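Local coordinates for 2-oxoglutarate (2OG) and Fe(II)-dependent oxygenase superfamily protein (Arabidopsis thaliana, PDB 6KWA) that probably catalyses the irreversible, 2-oxoglutarate-dependent oxidation of the plant hormone indole-3-acetic acid to inactive 2-oxoindole-3-acetic acid, at residues 48-52 against 150-154; 65-71 against 83-87; 40-44 against 111-115; 58-63 against 98-103. All blocks are in the same frame, centred on the assembly; numbering follows the deposited sequence.

Contact 1: residues 48-52 against 150-154; sequences VIDLF and RINKY
Phe-52, in segment 48-52, lays its ring against strand 147-155, and Lys-153 closes over it. The CB of Lys-153 stands 3.7 Å from the centroid of the Phe-52 ring and only 8° off the ring normal, a CH-pi contact over the middle of the face. The extended lysine chain, its CG set opposite the main-chain N (chi1 175°), runs back along the ring and brings CD near Phe-52 CB. At the rim of the same ring, CZ of Phe-52 comes to 3.3 Å from the carbonyl O of Ile-151, near the ring plane. Ile-151 is the bump that fills the hollow between Val-48, Leu-51 and the CE2-CZ side of Phe-52: its CG1 packs 3.9 Å from CE2 of Phe-52, while its CG2 meets CG2 of Val-48 at 3.7 Å, tip to tip. Asn-152, on the strand's other side, bonds Tyr-81 and Ser-240 through its amide; with Tyr-154 it binds 2-oxoglutarate in another structure of this double-stranded beta-helix enzyme, though none is bound here. No direct hydrogen bond joins the segments; one water links Phe-52 O to Lys-153 NZ, implying an essentially apolar helix-on-sheet interface with polar bridging confined to the lysine end.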
loop_
_atom_site.group_PDB
_atom_site.type_symbol
_atom_site.label_atom_id
_atom_site.label_comp_id
_atom_site.label_asym_id
_atom_site.label_seq_id
_atom_site.Cartn_x
_atom_site.Cartn_y
_atom_site.Cartn_z
ATOM N N VAL A 48 -0.609 3.238 -15.937
ATOM C CA VAL A 48 -1.091 1.947 -15.458
ATOM C C VAL A 48 -2.153 1.337 -16.371
ATOM O O VAL A 48 -2.115 0.150 -16.692
ATOM C CB VAL A 48 -1.696 2.056 -14.038
ATOM C CG1 VAL A 48 -2.574 0.832 -13.732
ATOM C CG2 VAL A 48 -0.583 2.225 -12.976
ATOM N N ILE A 49 -3.130 2.152 -16.740
ATOM C CA ILE A 49 -4.137 1.720 -17.676
ATOM C C ILE A 49 -3.443 1.283 -18.965
ATOM O O ILE A 49 -3.782 0.256 -19.551
ATOM C CB ILE A 49 -5.161 2.824 -17.931
ATOM C CG1 ILE A 49 -5.933 3.104 -16.640
ATOM C CG2 ILE A 49 -6.106 2.432 -19.038
ATOM C CD1 ILE A 49 -6.875 4.317 -16.713
ATOM N N ASP A 50 -2.445 2.045 -19.387
ATOM C CA ASP A 50 -1.734 1.714 -20.604
ATOM C C ASP A 50 -0.847 0.462 -20.472
ATOM O O ASP A 50 -0.769 -0.349 -21.403
ATOM C CB ASP A 50 -0.869 2.883 -21.063
ATOM C CG ASP A 50 -0.488 2.761 -22.530
ATOM O OD1 ASP A 50 -1.427 2.706 -23.354
ATOM O OD2 ASP A 50 0.716 2.676 -22.866
ATOM N N LEU A 51 -0.135 0.315 -19.353
ATOM C CA LEU A 51 0.703 -0.875 -19.194
ATOM C C LEU A 51 -0.158 -2.138 -19.252
ATOM O O LEU A 51 0.263 -3.145 -19.826
ATOM C CB LEU A 51 1.513 -0.826 -17.890
ATOM C CG LEU A 51 2.573 0.273 -17.886
ATOM C CD1 LEU A 51 3.441 0.269 -16.639
ATOM C CD2 LEU A 51 3.454 0.164 -19.141
ATOM N N PHE A 52 -1.379 -2.080 -18.714
ATOM C CA PHE A 52 -2.243 -3.265 -18.716
ATOM C C PHE A 52 -2.801 -3.623 -20.098
ATOM O O PHE A 52 -3.324 -4.719 -20.296
ATOM C CB PHE A 52 -3.406 -3.085 -17.745
ATOM C CG PHE A 52 -3.074 -3.448 -16.326
ATOM C CD1 PHE A 52 -2.694 -4.752 -16.005
ATOM C CD2 PHE A 52 -3.134 -2.499 -15.313
ATOM C CE1 PHE A 52 -2.388 -5.110 -14.693
ATOM C CE2 PHE A 52 -2.833 -2.854 -13.997
ATOM C CZ PHE A 52 -2.465 -4.161 -13.688
ATOM N N ARG A 150 3.107 -2.474 -6.746
ATOM C CA ARG A 150 2.152 -3.352 -7.404
ATOM C C ARG A 150 1.011 -2.541 -7.987
ATOM O O ARG A 150 0.396 -1.732 -7.290
ATOM C CB ARG A 150 1.594 -4.397 -6.428
ATOM C CG ARG A 150 0.906 -5.582 -7.113
ATOM C CD ARG A 150 1.033 -6.889 -6.321
ATOM N NE ARG A 150 0.503 -8.044 -7.045
ATOM C CZ ARG A 150 1.176 -8.690 -8.002
ATOM N NH1 ARG A 150 2.371 -8.268 -8.367
ATOM N NH2 ARG A 150 0.654 -9.740 -8.623
ATOM N N ILE A 151 0.693 -2.774 -9.255
ATOM C CA ILE A 151 -0.424 -2.063 -9.862
ATOM C C ILE A 151 -1.468 -3.094 -10.209
ATOM O O ILE A 151 -1.161 -4.216 -10.629
ATOM C CB ILE A 151 -0.016 -1.265 -11.099
ATOM C CG1 ILE A 151 0.584 -2.168 -12.175
ATOM C CG2 ILE A 151 0.992 -0.186 -10.712
ATOM C CD1 ILE A 151 1.091 -1.400 -13.400
ATOM N N ASN A 152 -2.719 -2.711 -10.033
ATOM C CA ASN A 152 -3.787 -3.664 -10.071
ATOM C C ASN A 152 -4.861 -3.238 -11.055
ATOM O O ASN A 152 -5.123 -2.046 -11.177
ATOM C CB ASN A 152 -4.385 -3.784 -8.665
ATOM C CG ASN A 152 -3.306 -3.958 -7.585
ATOM O OD1 ASN A 152 -2.682 -5.013 -7.487
ATOM N ND2 ASN A 152 -3.080 -2.913 -6.782
ATOM N N LYS A 153 -5.463 -4.214 -11.749
ATOM C CA LYS A 153 -6.624 -3.994 -12.627
ATOM C C LYS A 153 -7.758 -4.906 -12.189
ATOM O O LYS A 153 -7.627 -6.139 -12.246
ATOM C CB LYS A 153 -6.281 -4.266 -14.092
ATOM C CG LYS A 153 -7.468 -4.181 -15.060
ATOM C CD LYS A 153 -7.015 -4.076 -16.525
ATOM C CE LYS A 153 -8.062 -4.557 -17.509
ATOM N NZ LYS A 153 -7.681 -4.106 -18.890
ATOM N N TYR A 154 -8.853 -4.326 -11.708
ATOM C CA TYR A 154 -10.001 -5.143 -11.293
ATOM C C TYR A 154 -11.032 -5.131 -12.397
ATOM O O TYR A 154 -11.397 -4.050 -12.885
ATOM C CB TYR A 154 -10.638 -4.634 -9.978
ATOM C CG TYR A 154 -9.665 -4.674 -8.870
ATOM C CD1 TYR A 154 -9.548 -5.810 -8.092
ATOM C CD2 TYR A 154 -8.802 -3.607 -8.642
ATOM C CE1 TYR A 154 -8.618 -5.878 -7.102
ATOM C CE2 TYR A 154 -7.856 -3.668 -7.655
ATOM C CZ TYR A 154 -7.774 -4.793 -6.893
ATOM O OH TYR A 154 -6.823 -4.802 -5.922
HETATM O O HOH W 1 -5.576 -6.333 -19.284
#

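Contact 2: residues 65-71 against 83-87; sequences VLLGSGY and ALGLY
Leu-66 and Val-65 hold the ring of Tyr-87 by apolar contact. CD1 of Leu-66 lies over one face, displaced toward the rim, 3.8 Å from the centroid of the Tyr-87 ring and 26° off its normal, a CH-pi contact. Val-65 runs across the tyrosine side chain, its CG1 3.9 Å from CD2 of Tyr-87. A chi1 of 174° carries the Tyr-87 ring out along these two residues; an alanine here would probably leave Leu-66 CD1 without its aromatic surface and open a gap beside Val-65. At the far end, CD1 of Tyr-71 packs 3.8 Å from CD2 of Leu-84, and the Tyr-71 hydroxyl is engaged by Glu-82.

Between the backbones, CA of Tyr-71 makes a CA-H...O contact of 3.3 Å with the O of Ala-83. Ser-69 O lies 3.0 Å from Gly-85 C, a close approach but not a bond; a CB on Gly-85 would clash with that oxygen. No hydrogen bond joins these two segments, although Ala-83 bonds the backbone of Arg-72, next along the loop. The loop thus rests on strand 81-87, outermost in its sheet, by apolar packing and CH contacts, while Gly-70 O is taken by Arg-150.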
loop_
_atom_site.group_PDB
_atom_site.type_symbol
_atom_site.label_atom_id
_atom_site.label_comp_id
_atom_site.label_asym_id
_atom_site.label_seq_id
_atom_site.Cartn_x
_atom_site.Cartn_y
_atom_site.Cartn_z
ATOM N N VAL A 65 10.490 -11.704 -8.510
ATOM C CA VAL A 65 11.799 -11.605 -7.864
ATOM C C VAL A 65 11.596 -12.167 -6.457
ATOM O O VAL A 65 12.232 -13.141 -6.080
ATOM C CB VAL A 65 12.338 -10.167 -7.863
ATOM C CG1 VAL A 65 13.696 -10.089 -7.143
ATOM C CG2 VAL A 65 12.500 -9.677 -9.310
ATOM N N LEU A 66 10.705 -11.551 -5.684
ATOM C CA LEU A 66 10.055 -12.253 -4.573
ATOM C C LEU A 66 8.877 -12.969 -5.167
ATOM O O LEU A 66 8.404 -12.574 -6.238
ATOM C CB LEU A 66 9.594 -11.318 -3.457
ATOM C CG LEU A 66 10.393 -11.365 -2.154
ATOM C CD1 LEU A 66 11.868 -11.060 -2.389
ATOM C CD2 LEU A 66 9.775 -10.435 -1.108
ATOM N N LEU A 67 8.419 -14.037 -4.522
ATOM C CA LEU A 67 7.283 -14.765 -5.071
ATOM C C LEU A 67 6.054 -13.870 -5.071
ATOM O O LEU A 67 5.710 -13.289 -4.044
ATOM C CB LEU A 67 7.005 -16.053 -4.299
ATOM C CG LEU A 67 6.065 -16.939 -5.119
ATOM C CD1 LEU A 67 6.721 -17.203 -6.477
ATOM C CD2 LEU A 67 5.754 -18.244 -4.422
ATOM N N GLY A 68 5.376 -13.792 -6.214
ATOM C CA GLY A 68 4.196 -12.956 -6.350
ATOM C C GLY A 68 4.460 -11.490 -6.661
ATOM O O GLY A 68 3.519 -10.711 -6.780
ATOM N N SER A 69 5.722 -11.094 -6.807
ATOM C CA SER A 69 6.005 -9.682 -7.022
ATOM C C SER A 69 5.774 -9.268 -8.459
ATOM O O SER A 69 5.668 -8.085 -8.744
ATOM C CB SER A 69 7.438 -9.327 -6.628
ATOM O OG SER A 69 8.361 -9.545 -7.679
ATOM N N GLY A 70 5.732 -10.247 -9.362
ATOM C CA GLY A 70 5.563 -9.992 -10.782
ATOM C C GLY A 70 4.134 -10.099 -11.276
ATOM O O GLY A 70 3.190 -9.906 -10.521
ATOM N N TYR A 71 3.985 -10.429 -12.558
ATOM C CA TYR A 71 2.676 -10.463 -13.196
ATOM C C TYR A 71 1.769 -11.572 -12.719
ATOM O O TYR A 71 2.213 -12.695 -12.513
ATOM C CB TYR A 71 2.859 -10.610 -14.705
ATOM C CG TYR A 71 1.562 -10.647 -15.482
ATOM C CD1 TYR A 71 0.648 -9.621 -15.383
ATOM C CD2 TYR A 71 1.266 -11.705 -16.333
ATOM C CE1 TYR A 71 -0.525 -9.637 -16.102
ATOM C CE2 TYR A 71 0.090 -11.725 -17.068
ATOM C CZ TYR A 71 -0.795 -10.695 -16.945
ATOM O OH TYR A 71 -1.962 -10.712 -17.661
ATOM N N ALA A 83 -2.584 -8.141 -12.169
ATOM C CA ALA A 83 -1.609 -7.316 -11.489
ATOM C C ALA A 83 -0.232 -7.420 -12.096
ATOM O O ALA A 83 0.156 -8.473 -12.616
ATOM C CB ALA A 83 -1.563 -7.678 -9.982
ATOM N N LEU A 84 0.500 -6.311 -11.990
ATOM C CA LEU A 84 1.896 -6.206 -12.363
ATOM C C LEU A 84 2.655 -5.605 -11.184
ATOM O O LEU A 84 2.074 -4.910 -10.344
ATOM C CB LEU A 84 2.091 -5.322 -13.610
ATOM C CG LEU A 84 1.564 -5.759 -14.977
ATOM C CD1 LEU A 84 1.081 -4.576 -15.788
ATOM C CD2 LEU A 84 2.714 -6.439 -15.707
ATOM N N GLY A 85 3.956 -5.845 -11.110
ATOM C CA GLY A 85 4.703 -5.197 -10.056
ATOM C C GLY A 85 6.181 -5.440 -10.042
ATOM O O GLY A 85 6.724 -6.220 -10.832
ATOM N N LEU A 86 6.847 -4.771 -9.112
ATOM C CA LEU A 86 8.294 -4.853 -9.046
ATOM C C LEU A 86 8.715 -4.785 -7.602
ATOM O O LEU A 86 8.086 -4.113 -6.779
ATOM C CB LEU A 86 8.951 -3.745 -9.885
ATOM C CG LEU A 86 8.901 -2.276 -9.481
ATOM C CD1 LEU A 86 10.145 -1.863 -8.751
ATOM C CD2 LEU A 86 8.682 -1.378 -10.653
ATOM N N TYR A 87 9.745 -5.565 -7.310
ATOM C CA TYR A 87 10.359 -5.628 -6.016
ATOM C C TYR A 87 11.501 -4.608 -5.917
ATOM O O TYR A 87 12.197 -4.333 -6.904
ATOM C CB TYR A 87 10.856 -7.052 -5.788
ATOM C CG TYR A 87 11.652 -7.234 -4.537
ATOM C CD1 TYR A 87 11.017 -7.446 -3.333
ATOM C CD2 TYR A 87 13.040 -7.186 -4.556
ATOM C CE1 TYR A 87 11.733 -7.617 -2.175
ATOM C CE2 TYR A 87 13.769 -7.349 -3.397
ATOM C CZ TYR A 87 13.110 -7.571 -2.208
ATOM O OH TYR A 87 13.835 -7.735 -1.049
#

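Contact 3: residues 40-44 against 111-115; sequences LMAEM and IMVKY
Met-44 and Tyr-115 form a Met-aromatic contact where two helices, 38-51 and 106-133, cross; the axes of 40-44 and 111-115 approach to 9.7 Å at a signed angle of -130°. This pair leads the tightly packed part. CG of Met-44 sits over the middle of the Tyr-115 ring, 3.6 Å from its centroid and 13° off the normal, and the sulfur follows over the same face at 4.2 Å from SD to centroid. Met-44 starts with CG anti to its backbone N (chi1 -176°) and then bends twice, a path that keeps CG and SD above the ring before CE turns off toward Met-112. At the ring's edge the backbone of Met-41 comes near the plane. The tyrosine hydroxyl is satisfied outside the pair by Gln-179, and both Met-44 and Tyr-115 also touch Phe-149 and Ile-241 of the sheet, placing this side of the crossing in the buried interior. Leu-40, though partly exposed, is closely fitted too, its branches meeting mainly carbonyls: CD1 lies 3.6 Å from Ile-111 O, and CD2 lies 3.5 Å from Lys-114 O.

Toward solvent the fit is looser. Lys-114 directs its ammonium end away from the other helix, and Glu-43 contributes its CB, which rests 3.8 Å from Ile-111 CD1. On the buried side, by contrast, the closest thioether approach brings Met-44 CE to 3.5 Å from Met-112 SD.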
loop_
_atom_site.group_PDB
_atom_site.type_symbol
_atom_site.label_atom_id
_atom_site.label_comp_id
_atom_site.label_asym_id
_atom_site.label_seq_id
_atom_site.Cartn_x
_atom_site.Cartn_y
_atom_site.Cartn_z
ATOM N N LEU A 40 1.474 14.020 -11.200
ATOM C CA LEU A 40 2.281 12.801 -11.236
ATOM C C LEU A 40 1.425 11.568 -10.906
ATOM O O LEU A 40 1.569 10.507 -11.517
ATOM C CB LEU A 40 3.444 12.898 -10.253
ATOM C CG LEU A 40 4.288 11.628 -10.125
ATOM C CD1 LEU A 40 4.823 11.190 -11.485
ATOM C CD2 LEU A 40 5.395 11.809 -9.099
ATOM N N MET A 41 0.533 11.714 -9.937
ATOM C CA MET A 41 -0.360 10.627 -9.579
ATOM C C MET A 41 -1.298 10.315 -10.745
ATOM O O MET A 41 -1.525 9.150 -11.073
ATOM C CB MET A 41 -1.166 11.001 -8.334
ATOM C CG MET A 41 -0.338 10.953 -7.039
ATOM S SD MET A 41 -1.266 11.546 -5.614
ATOM C CE MET A 41 -2.777 10.580 -5.643
ATOM N N ALA A 42 -1.821 11.354 -11.395
ATOM C CA ALA A 42 -2.749 11.125 -12.503
ATOM C C ALA A 42 -2.001 10.515 -13.664
ATOM O O ALA A 42 -2.503 9.614 -14.339
ATOM C CB ALA A 42 -3.446 12.405 -12.908
ATOM N N GLU A 43 -0.772 10.966 -13.871
ATOM C CA GLU A 43 0.053 10.432 -14.950
ATOM C C GLU A 43 0.401 8.972 -14.666
ATOM O O GLU A 43 0.565 8.150 -15.596
ATOM C CB GLU A 43 1.332 11.278 -15.138
ATOM C CG GLU A 43 1.021 12.530 -15.954
ATOM C CD GLU A 43 2.033 13.631 -15.797
ATOM O OE1 GLU A 43 3.092 13.413 -15.167
ATOM O OE2 GLU A 43 1.734 14.748 -16.260
ATOM N N MET A 44 0.568 8.648 -13.389
ATOM C CA MET A 44 0.853 7.268 -13.034
ATOM C C MET A 44 -0.354 6.393 -13.348
ATOM O O MET A 44 -0.204 5.313 -13.921
ATOM C CB MET A 44 1.260 7.137 -11.562
ATOM C CG MET A 44 1.664 5.712 -11.176
ATOM S SD MET A 44 3.207 5.170 -11.917
ATOM C CE MET A 44 2.747 3.596 -12.616
ATOM N N ILE A 111 7.841 8.849 -15.552
ATOM C CA ILE A 111 6.710 8.923 -14.637
ATOM C C ILE A 111 6.864 7.915 -13.498
ATOM O O ILE A 111 6.651 8.228 -12.326
ATOM C CB ILE A 111 5.395 8.696 -15.381
ATOM C CG1 ILE A 111 5.156 9.881 -16.330
ATOM C CG2 ILE A 111 4.232 8.511 -14.390
ATOM C CD1 ILE A 111 4.025 9.664 -17.309
ATOM N N MET A 112 7.263 6.709 -13.865
ATOM C CA MET A 112 7.425 5.619 -12.937
ATOM C C MET A 112 8.554 5.917 -11.948
ATOM O O MET A 112 8.444 5.673 -10.745
ATOM C CB MET A 112 7.729 4.338 -13.711
ATOM C CG MET A 112 7.434 3.072 -12.977
ATOM S SD MET A 112 5.870 2.407 -13.528
ATOM C CE MET A 112 6.045 2.574 -15.301
ATOM N N VAL A 113 9.642 6.441 -12.473
ATOM C CA VAL A 113 10.824 6.724 -11.677
ATOM C C VAL A 113 10.526 7.804 -10.642
ATOM O O VAL A 113 10.940 7.699 -9.483
ATOM C CB VAL A 113 12.009 7.132 -12.601
ATOM C CG1 VAL A 113 13.153 7.825 -11.818
ATOM C CG2 VAL A 113 12.509 5.910 -13.335
ATOM N N LYS A 114 9.776 8.819 -11.062
ATOM C CA LYS A 114 9.438 9.930 -10.191
ATOM C C LYS A 114 8.303 9.547 -9.201
ATOM O O LYS A 114 8.263 10.048 -8.073
ATOM C CB LYS A 114 9.075 11.155 -11.033
ATOM C CG LYS A 114 10.277 11.759 -11.785
ATOM C CD LYS A 114 11.596 11.636 -10.973
ATOM C CE LYS A 114 12.869 11.773 -11.859
ATOM N NZ LYS A 114 14.143 11.991 -11.100
ATOM N N TYR A 115 7.357 8.715 -9.639
ATOM C CA TYR A 115 6.330 8.180 -8.747
ATOM C C TYR A 115 6.938 7.299 -7.653
ATOM O O TYR A 115 6.608 7.436 -6.476
ATOM C CB TYR A 115 5.314 7.359 -9.521
ATOM C CG TYR A 115 4.104 6.980 -8.707
ATOM C CD1 TYR A 115 3.000 7.818 -8.654
ATOM C CD2 TYR A 115 4.060 5.786 -7.990
ATOM C CE1 TYR A 115 1.866 7.461 -7.919
ATOM C CE2 TYR A 115 2.949 5.436 -7.254
ATOM C CZ TYR A 115 1.860 6.271 -7.225
ATOM O OH TYR A 115 0.759 5.919 -6.496
#

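Contact 4: residues 58-63 against 98-103; sequences VKVRNT and FCDQLE
The guanidinium of Arg-61 has Gln-101 O over one face and Glu-103 OE2 near its edge. NH2 of Arg-61 donates to OE2 of Glu-103 at 3.0 Å in a salt bridge that is far from straight, 142° at the hydrogen; the acceptor is met from above the carboxylate plane, and the two planes are turned 67° apart. The Phe-98 ring carries CD2 of Leu-102, its own segment neighbour, over one face, toward the rim. At its edge stands the amide of Asn-62, ND2 lying 3.3 Å from CD1 of Phe-98, with amide and ring planes nearly perpendicular.

That amide nitrogen donates to Gln-101 OE1 at 3.3 Å along an almost linear path (176°), with the acceptor in the Asn-62 amide plane. Its other partner is Gly-85 O on strand 81-87. Helix 92-101 ends here in a Schellman motif, Glu-103 taking positive phi, while a type I beta turn from Lys-59 to Asn-62 brings the facing segment round to meet it.

Extended beyond CG, Gln-101 runs alongside the Arg-61 carbonyl, whose O is 3.2 Å from Gln-101 CD. An alanine in its place would probably cost Asn-62 ND2 this acceptor and uncover the Arg-61 carbonyl and Thr-63 CG2. Deeper in, CG1 of Val-58 packs 3.4 Å from Gln-101 O, and Leu-102 reaches back with CD2 4.0 Å from Asn-62 CB.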
loop_
_atom_site.group_PDB
_atom_site.type_symbol
_atom_site.label_atom_id
_atom_site.label_comp_id
_atom_site.label_asym_id
_atom_site.label_seq_id
_atom_site.Cartn_x
_atom_site.Cartn_y
_atom_site.Cartn_z
ATOM N N VAL A 58 4.063 -9.732 -23.562
ATOM C CA VAL A 58 4.897 -8.715 -22.939
ATOM C C VAL A 58 4.689 -8.721 -21.399
ATOM O O VAL A 58 5.658 -8.771 -20.627
ATOM C CB VAL A 58 4.577 -7.307 -23.481
ATOM C CG1 VAL A 58 5.319 -6.233 -22.663
ATOM C CG2 VAL A 58 4.936 -7.198 -24.970
ATOM N N LYS A 59 3.431 -8.728 -20.954
ATOM C CA LYS A 59 3.146 -8.701 -19.514
ATOM C C LYS A 59 3.746 -9.881 -18.775
ATOM O O LYS A 59 4.263 -9.707 -17.674
ATOM C CB LYS A 59 1.648 -8.642 -19.264
ATOM C CG LYS A 59 1.046 -7.310 -19.679
ATOM C CD LYS A 59 -0.412 -7.147 -19.243
ATOM C CE LYS A 59 -1.407 -7.897 -20.141
ATOM N NZ LYS A 59 -2.827 -7.441 -19.863
ATOM N N VAL A 60 3.754 -11.055 -19.404
ATOM C CA VAL A 60 4.274 -12.267 -18.752
ATOM C C VAL A 60 5.779 -12.169 -18.515
ATOM O O VAL A 60 6.348 -12.936 -17.717
ATOM C CB VAL A 60 3.946 -13.550 -19.578
ATOM C CG1 VAL A 60 4.347 -14.819 -18.822
ATOM C CG2 VAL A 60 2.452 -13.625 -19.879
ATOM N N ARG A 61 6.416 -11.213 -19.190
ATOM C CA ARG A 61 7.838 -10.918 -19.007
ATOM C C ARG A 61 8.115 -10.218 -17.653
ATOM O O ARG A 61 9.265 -10.153 -17.199
ATOM C CB ARG A 61 8.333 -10.057 -20.175
ATOM C CG ARG A 61 8.570 -10.832 -21.468
ATOM C CD ARG A 61 8.657 -9.927 -22.724
ATOM N NE ARG A 61 9.438 -8.700 -22.577
ATOM C CZ ARG A 61 9.571 -7.791 -23.547
ATOM N NH1 ARG A 61 10.302 -6.703 -23.342
ATOM N NH2 ARG A 61 8.988 -7.984 -24.735
ATOM N N ASN A 62 7.063 -9.707 -17.011
ATOM C CA ASN A 62 7.171 -9.156 -15.653
ATOM C C ASN A 62 7.316 -10.316 -14.680
ATOM O O ASN A 62 6.351 -10.801 -14.105
ATOM C CB ASN A 62 5.949 -8.280 -15.320
ATOM C CG ASN A 62 5.992 -7.680 -13.900
ATOM O OD1 ASN A 62 4.982 -7.692 -13.198
ATOM N ND2 ASN A 62 7.142 -7.143 -13.492
ATOM N N THR A 63 8.555 -10.743 -14.478
ATOM C CA THR A 63 8.811 -11.971 -13.755
ATOM C C THR A 63 8.979 -11.705 -12.266
ATOM O O THR A 63 9.356 -10.615 -11.857
ATOM C CB THR A 63 10.070 -12.678 -14.302
ATOM O OG1 THR A 63 10.337 -13.844 -13.518
ATOM C CG2 THR A 63 11.254 -11.776 -14.210
ATOM N N PHE A 98 11.821 -3.175 -14.727
ATOM C CA PHE A 98 10.394 -3.271 -14.907
ATOM C C PHE A 98 9.968 -2.520 -16.181
ATOM O O PHE A 98 9.193 -3.024 -16.985
ATOM C CB PHE A 98 9.698 -2.719 -13.668
ATOM C CG PHE A 98 8.206 -2.723 -13.744
ATOM C CD1 PHE A 98 7.487 -3.865 -13.416
ATOM C CD2 PHE A 98 7.511 -1.578 -14.104
ATOM C CE1 PHE A 98 6.097 -3.870 -13.477
ATOM C CE2 PHE A 98 6.121 -1.582 -14.163
ATOM C CZ PHE A 98 5.420 -2.727 -13.846
ATOM N N CYS A 99 10.487 -1.315 -16.371
ATOM C CA CYS A 99 10.151 -0.535 -17.557
ATOM C C CYS A 99 10.674 -1.188 -18.854
ATOM O O CYS A 99 10.004 -1.152 -19.892
ATOM C CB CYS A 99 10.669 0.888 -17.408
ATOM S SG CYS A 99 9.719 1.836 -16.199
ATOM N N ASP A 100 11.854 -1.793 -18.780
ATOM C CA ASP A 100 12.375 -2.576 -19.897
ATOM C C ASP A 100 11.396 -3.686 -20.246
ATOM O O ASP A 100 10.981 -3.785 -21.404
ATOM C CB ASP A 100 13.757 -3.150 -19.576
ATOM C CG ASP A 100 14.805 -2.056 -19.346
ATOM O OD1 ASP A 100 14.534 -0.884 -19.707
ATOM O OD2 ASP A 100 15.904 -2.366 -18.829
ATOM N N GLN A 101 11.011 -4.487 -19.240
ATOM C CA GLN A 101 10.100 -5.630 -19.401
ATOM C C GLN A 101 8.757 -5.250 -20.043
ATOM O O GLN A 101 8.211 -6.005 -20.846
ATOM C CB GLN A 101 9.831 -6.333 -18.046
ATOM C CG GLN A 101 11.032 -7.090 -17.440
ATOM C CD GLN A 101 10.779 -7.633 -16.026
ATOM O OE1 GLN A 101 9.821 -7.258 -15.355
ATOM N NE2 GLN A 101 11.653 -8.510 -15.570
ATOM N N LEU A 102 8.208 -4.099 -19.668
ATOM C CA LEU A 102 6.868 -3.728 -20.122
ATOM C C LEU A 102 6.890 -2.799 -21.323
ATOM O O LEU A 102 5.828 -2.310 -21.760
ATOM C CB LEU A 102 6.092 -3.068 -18.990
ATOM C CG LEU A 102 5.308 -3.968 -18.051
ATOM C CD1 LEU A 102 4.273 -4.796 -18.787
ATOM C CD2 LEU A 102 6.262 -4.845 -17.294
ATOM N N GLU A 103 8.098 -2.561 -21.839
ATOM C CA GLU A 103 8.311 -1.679 -22.982
ATOM C C GLU A 103 7.652 -0.355 -22.694
ATOM O O GLU A 103 6.817 0.140 -23.463
ATOM C CB GLU A 103 7.762 -2.280 -24.267
ATOM C CG GLU A 103 8.387 -3.626 -24.546
ATOM C CD GLU A 103 7.753 -4.343 -25.723
ATOM O OE1 GLU A 103 6.696 -3.878 -26.221
ATOM O OE2 GLU A 103 8.312 -5.392 -26.122
#

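Overall arrangement
Contacts 1 and 2 meet on neighbouring strands 147-155 and 81-87, where Ile-151 N lies 2.8 Å from Leu-84 O, a probable hydrogen bond. Contact 3 shares helix 38-51 with contact 1 and touches it through Leu-51 CD1 and Met-112 CE, 3.7 Å apart. Contact 4 joins contact 1 where Lys-59 NZ probably bonds Phe-52 O at 2.8 Å, and contact 2 where Asn-62 ND2 is 2.8 Å from Gly-85 O. No 2-oxoglutarate is bound in this model, but the Asn-152 side chain of contact 1 is about 8 Å from the magnesium ion held by His-169, Asp-171 and His-228. The side chains of Tyr-115 (contact 3) and Asn-62 (contact 4) are each about 10 Å from that of Asn-152.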